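Local coordinates for protein geranylgeranyl pyrophosphate synthase (Corynebacterium glutamicum, PDB 3LK5) that probably condenses allylic and isopentenyl diphosphates into longer prenyl diphosphates, as a magnesium-dependent enzyme of the FPP/GGPP synthase family, at residues A[21-33]-A[88-100]. Residues are numbered along the deposited sequence; the frame is centred on the assembly and turned at random.
Sequences FPEVVRDRLTQFL and ESVLDAAASLEFI
R28 and D92 form the salt bridge that pins helix 21-33 to helix 88-100. The guanidinium meets the carboxylate side-on, NE giving a nearly straight bond of 2.7 Å to OD1 and NH2 a longer one of 3.3 Å to OD2. The two flat groups are twisted 39° apart, and OD1 is met from above the carboxylate plane. Arginine suits this place because its long chain can fold back: CB rests on A95, and bends at chi2 and chi3 then carry CG and CD past the CB of L91 and turn NE and NH2 to D92, while the CA of E88 lies over one face of the guanidinium, toward its rim. The R28 side chain thus fills a hole formed by E88, L91, D92 and A95. A water donates to both R28 O and D92 OD1, adding a bridge from backbone to carboxylate.

Segments 21-33 and 88-100 cross almost perpendicularly (-83°); they belong to helices 21-43 and 87-111 of the all-helical prenyl synthase fold, and the later part of 87-111 carries the magnesium ligand D108. At the crossing, the small A95 lets the backbones come close, its CB 3.8 Å from R28 CB.

Apolar packing extends along both helices. Toward the start of 21-33, the forked L91 has a methyl for each neighbour, CD1 against V24 and CD2 at the edge of the F21 ring, which also stacks on W71. V25 CG1 and L29 CD1 rest on the aliphatic part of E98, whose carboxylate turns to R64. Farther along, the flat F99 ring offers its edge to L33 CD2 while meeting L29 and, obliquely with planes at 59°, F32.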
loop_
_atom_site.group_PDB
_atom_site.type_symbol
_atom_site.label_atom_id
_atom_site.label_comp_id
_atom_site.label_asym_id
_atom_site.label_seq_id
_atom_site.Cartn_x
_atom_site.Cartn_y
_atom_site.Cartn_z
ATOM N N PHE A 21 22.778 -14.532 -6.274
ATOM C CA PHE A 21 21.501 -13.964 -6.731
ATOM C C PHE A 21 21.153 -12.604 -6.083
ATOM O O PHE A 21 20.673 -11.730 -6.785
ATOM C CB PHE A 21 20.337 -14.961 -6.640
ATOM C CG PHE A 21 19.130 -14.535 -7.413
ATOM C CD1 PHE A 21 19.148 -14.566 -8.787
ATOM C CD2 PHE A 21 17.989 -14.098 -6.756
ATOM C CE1 PHE A 21 18.067 -14.168 -9.526
ATOM C CE2 PHE A 21 16.879 -13.706 -7.475
ATOM C CZ PHE A 21 16.917 -13.733 -8.872
ATOM N N PRO A 22 21.399 -12.414 -4.765
ATOM C CA PRO A 22 21.057 -11.104 -4.171
ATOM C C PRO A 22 21.738 -9.927 -4.865
ATOM O O PRO A 22 21.187 -8.814 -4.853
ATOM C CB PRO A 22 21.533 -11.219 -2.719
ATOM C CG PRO A 22 21.482 -12.683 -2.437
ATOM C CD PRO A 22 21.791 -13.392 -3.727
ATOM N N GLU A 23 22.920 -10.155 -5.458
ATOM C CA GLU A 23 23.616 -9.087 -6.217
ATOM C C GLU A 23 22.805 -8.670 -7.433
ATOM O O GLU A 23 22.681 -7.474 -7.746
ATOM C CB GLU A 23 25.019 -9.561 -6.665
ATOM C CG GLU A 23 25.911 -9.900 -5.518
ATOM C CD GLU A 23 27.231 -10.496 -5.984
ATOM O OE1 GLU A 23 27.415 -10.770 -7.199
ATOM O OE2 GLU A 23 28.078 -10.662 -5.123
ATOM N N VAL A 24 22.234 -9.669 -8.110
ATOM C CA VAL A 24 21.400 -9.420 -9.279
ATOM C C VAL A 24 20.136 -8.648 -8.843
ATOM O O VAL A 24 19.748 -7.711 -9.513
ATOM C CB VAL A 24 21.010 -10.760 -9.979
ATOM C CG1 VAL A 24 20.034 -10.516 -11.094
ATOM C CG2 VAL A 24 22.298 -11.440 -10.553
ATOM N N VAL A 25 19.543 -9.038 -7.717
ATOM C CA VAL A 25 18.332 -8.363 -7.214
ATOM C C VAL A 25 18.649 -6.886 -6.940
ATOM O O VAL A 25 17.909 -6.007 -7.372
ATOM C CB VAL A 25 17.788 -9.054 -5.958
ATOM C CG1 VAL A 25 16.647 -8.218 -5.269
ATOM C CG2 VAL A 25 17.309 -10.491 -6.312
ATOM N N ARG A 26 19.772 -6.618 -6.258
ATOM C CA ARG A 26 20.189 -5.234 -5.981
ATOM C C ARG A 26 20.369 -4.430 -7.254
ATOM O O ARG A 26 19.922 -3.274 -7.299
ATOM C CB ARG A 26 21.470 -5.195 -5.124
ATOM C CG ARG A 26 21.831 -3.792 -4.600
ATOM C CD ARG A 26 23.149 -3.854 -3.778
ATOM N NE ARG A 26 23.409 -2.596 -3.040
ATOM C CZ ARG A 26 23.884 -1.463 -3.564
ATOM N NH1 ARG A 26 24.115 -1.354 -4.867
ATOM N NH2 ARG A 26 24.082 -0.399 -2.774
ATOM N N ASP A 27 20.966 -5.013 -8.302
ATOM C CA ASP A 27 21.027 -4.344 -9.611
ATOM C C ASP A 27 19.642 -3.969 -10.159
ATOM O O ASP A 27 19.468 -2.871 -10.696
ATOM C CB ASP A 27 21.700 -5.208 -10.688
ATOM C CG ASP A 27 23.217 -5.267 -10.544
ATOM O OD1 ASP A 27 23.812 -4.372 -9.937
ATOM O OD2 ASP A 27 23.814 -6.236 -11.037
ATOM N N ARG A 28 18.704 -4.913 -10.149
ATOM C CA ARG A 28 17.366 -4.603 -10.698
ATOM C C ARG A 28 16.688 -3.469 -9.906
ATOM O O ARG A 28 16.051 -2.588 -10.493
ATOM C CB ARG A 28 16.454 -5.861 -10.685
ATOM C CG ARG A 28 17.047 -7.114 -11.404
ATOM C CD ARG A 28 17.628 -6.809 -12.808
ATOM N NE ARG A 28 16.690 -6.171 -13.730
ATOM C CZ ARG A 28 17.029 -5.731 -14.943
ATOM N NH1 ARG A 28 18.295 -5.865 -15.371
ATOM N NH2 ARG A 28 16.127 -5.160 -15.727
ATOM N N LEU A 29 16.799 -3.526 -8.580
ATOM C CA LEU A 29 16.194 -2.522 -7.721
ATOM C C LEU A 29 16.851 -1.176 -7.956
ATOM O O LEU A 29 16.158 -0.145 -7.955
ATOM C CB LEU A 29 16.302 -2.889 -6.229
ATOM C CG LEU A 29 15.493 -4.149 -5.830
ATOM C CD1 LEU A 29 15.956 -4.564 -4.444
ATOM C CD2 LEU A 29 13.935 -3.819 -5.897
ATOM N N THR A 30 18.181 -1.173 -8.137
ATOM C CA THR A 30 18.892 0.076 -8.471
ATOM C C THR A 30 18.365 0.712 -9.729
ATOM O O THR A 30 18.097 1.935 -9.761
ATOM C CB THR A 30 20.447 -0.148 -8.587
ATOM O OG1 THR A 30 20.919 -0.678 -7.350
ATOM C CG2 THR A 30 21.143 1.183 -8.865
ATOM N N GLN A 31 18.211 -0.088 -10.780
ATOM C CA GLN A 31 17.712 0.439 -12.035
ATOM C C GLN A 31 16.311 1.050 -11.896
ATOM O O GLN A 31 16.012 2.122 -12.461
ATOM C CB GLN A 31 17.715 -0.644 -13.115
ATOM C CG GLN A 31 19.129 -1.155 -13.316
ATOM C CD GLN A 31 19.376 -1.740 -14.684
ATOM O OE1 GLN A 31 20.436 -2.338 -14.914
ATOM N NE2 GLN A 31 18.414 -1.594 -15.605
ATOM N N PHE A 32 15.476 0.374 -11.117
ATOM C CA PHE A 32 14.096 0.849 -10.952
ATOM C C PHE A 32 14.083 2.186 -10.198
ATOM O O PHE A 32 13.389 3.142 -10.599
ATOM C CB PHE A 32 13.266 -0.224 -10.206
ATOM C CG PHE A 32 11.828 0.210 -9.961
ATOM C CD1 PHE A 32 11.487 0.933 -8.821
ATOM C CD2 PHE A 32 10.841 -0.092 -10.897
ATOM C CE1 PHE A 32 10.142 1.375 -8.607
ATOM C CE2 PHE A 32 9.481 0.323 -10.704
ATOM C CZ PHE A 32 9.132 1.048 -9.555
ATOM N N LEU A 33 14.809 2.235 -9.080
ATOM C CA LEU A 33 14.902 3.434 -8.251
ATOM C C LEU A 33 15.491 4.627 -9.000
ATOM O O LEU A 33 14.966 5.763 -8.908
ATOM C CB LEU A 33 15.648 3.158 -6.948
ATOM C CG LEU A 33 14.802 2.264 -6.010
ATOM C CD1 LEU A 33 15.706 1.612 -4.909
ATOM C CD2 LEU A 33 13.691 3.078 -5.350
ATOM N N GLU A 88 15.378 -10.201 -18.220
ATOM C CA GLU A 88 15.315 -8.993 -17.421
ATOM C C GLU A 88 13.918 -8.823 -16.789
ATOM O O GLU A 88 13.776 -8.306 -15.653
ATOM C CB GLU A 88 15.581 -7.790 -18.350
ATOM C CG GLU A 88 16.957 -7.814 -19.029
ATOM C CD GLU A 88 17.130 -8.849 -20.200
ATOM O OE1 GLU A 88 16.178 -9.477 -20.722
ATOM O OE2 GLU A 88 18.306 -8.991 -20.624
ATOM N N SER A 89 12.893 -9.190 -17.549
ATOM C CA SER A 89 11.488 -9.057 -17.056
ATOM C C SER A 89 11.209 -10.040 -15.937
ATOM O O SER A 89 10.529 -9.712 -14.962
ATOM C CB SER A 89 10.486 -9.270 -18.194
ATOM O OG SER A 89 10.718 -8.341 -19.260
ATOM N N VAL A 90 11.699 -11.264 -16.100
ATOM C CA VAL A 90 11.559 -12.244 -15.018
ATOM C C VAL A 90 12.264 -11.783 -13.775
ATOM O O VAL A 90 11.713 -11.890 -12.643
ATOM C CB VAL A 90 12.083 -13.644 -15.468
ATOM C CG1 VAL A 90 11.986 -14.648 -14.319
ATOM C CG2 VAL A 90 11.308 -14.109 -16.700
ATOM N N LEU A 91 13.487 -11.262 -13.948
ATOM C CA LEU A 91 14.265 -10.820 -12.791
ATOM C C LEU A 91 13.608 -9.609 -12.106
ATOM O O LEU A 91 13.657 -9.483 -10.878
ATOM C CB LEU A 91 15.707 -10.428 -13.217
ATOM C CG LEU A 91 16.533 -11.636 -13.716
ATOM C CD1 LEU A 91 17.903 -11.140 -14.294
ATOM C CD2 LEU A 91 16.767 -12.622 -12.596
ATOM N N ASP A 92 13.003 -8.734 -12.895
ATOM C CA ASP A 92 12.298 -7.584 -12.299
ATOM C C ASP A 92 11.064 -8.017 -11.540
ATOM O O ASP A 92 10.780 -7.473 -10.445
ATOM C CB ASP A 92 11.897 -6.597 -13.385
ATOM C CG ASP A 92 13.059 -5.691 -13.798
ATOM O OD1 ASP A 92 14.079 -5.578 -13.105
ATOM O OD2 ASP A 92 12.961 -5.099 -14.856
ATOM N N ALA A 93 10.338 -9.001 -12.107
ATOM C CA ALA A 93 9.192 -9.582 -11.354
ATOM C C ALA A 93 9.631 -10.163 -10.033
ATOM O O ALA A 93 8.997 -9.905 -9.000
ATOM C CB ALA A 93 8.433 -10.646 -12.199
ATOM N N ALA A 94 10.717 -10.967 -10.047
ATOM C CA ALA A 94 11.251 -11.479 -8.800
ATOM C C ALA A 94 11.664 -10.403 -7.808
ATOM O O ALA A 94 11.339 -10.479 -6.609
ATOM C CB ALA A 94 12.460 -12.482 -9.097
ATOM N N ALA A 95 12.355 -9.387 -8.316
ATOM C CA ALA A 95 12.901 -8.327 -7.475
ATOM C C ALA A 95 11.819 -7.441 -6.876
ATOM O O ALA A 95 12.020 -6.866 -5.793
ATOM C CB ALA A 95 13.901 -7.452 -8.304
ATOM N N SER A 96 10.676 -7.338 -7.560
ATOM C CA SER A 96 9.576 -6.461 -7.079
ATOM C C SER A 96 9.134 -6.879 -5.659
ATOM O O SER A 96 8.625 -6.063 -4.884
ATOM C CB SER A 96 8.371 -6.496 -8.036
ATOM O OG SER A 96 7.700 -7.750 -7.904
ATOM N N LEU A 97 9.301 -8.162 -5.326
ATOM C CA LEU A 97 9.001 -8.637 -3.975
ATOM C C LEU A 97 9.740 -7.901 -2.869
ATOM O O LEU A 97 9.228 -7.799 -1.753
ATOM C CB LEU A 97 9.305 -10.141 -3.846
ATOM C CG LEU A 97 8.476 -11.002 -4.803
ATOM C CD1 LEU A 97 8.858 -12.464 -4.617
ATOM C CD2 LEU A 97 6.965 -10.846 -4.531
ATOM N N GLU A 98 10.939 -7.382 -3.163
ATOM C CA GLU A 98 11.653 -6.576 -2.162
ATOM C C GLU A 98 10.904 -5.296 -1.777
ATOM O O GLU A 98 11.042 -4.806 -0.648
ATOM C CB GLU A 98 13.041 -6.186 -2.672
ATOM C CG GLU A 98 13.959 -7.398 -2.752
ATOM C CD GLU A 98 14.074 -8.099 -1.362
ATOM O OE1 GLU A 98 14.487 -7.457 -0.363
ATOM O OE2 GLU A 98 13.678 -9.254 -1.246
ATOM N N PHE A 99 10.145 -4.734 -2.716
ATOM C CA PHE A 99 9.342 -3.550 -2.341
ATOM C C PHE A 99 8.171 -3.892 -1.426
ATOM O O PHE A 99 7.814 -3.106 -0.541
ATOM C CB PHE A 99 8.878 -2.802 -3.588
ATOM C CG PHE A 99 9.906 -1.903 -4.169
ATOM C CD1 PHE A 99 10.403 -0.826 -3.437
ATOM C CD2 PHE A 99 10.337 -2.089 -5.471
ATOM C CE1 PHE A 99 11.330 0.056 -3.992
ATOM C CE2 PHE A 99 11.264 -1.219 -6.037
ATOM C CZ PHE A 99 11.763 -0.142 -5.272
ATOM N N ILE A 100 7.563 -5.056 -1.633
ATOM C CA ILE A 100 6.521 -5.518 -0.713
ATOM C C ILE A 100 7.160 -5.663 0.649
ATOM O O ILE A 100 6.610 -5.195 1.654
ATOM C CB ILE A 100 5.907 -6.853 -1.139
ATOM C CG1 ILE A 100 5.280 -6.685 -2.527
ATOM C CG2 ILE A 100 4.797 -7.287 -0.108
ATOM C CD1 ILE A 100 4.559 -7.947 -3.018
HETATM O O HOH W 1 14.813 -3.004 -12.922
#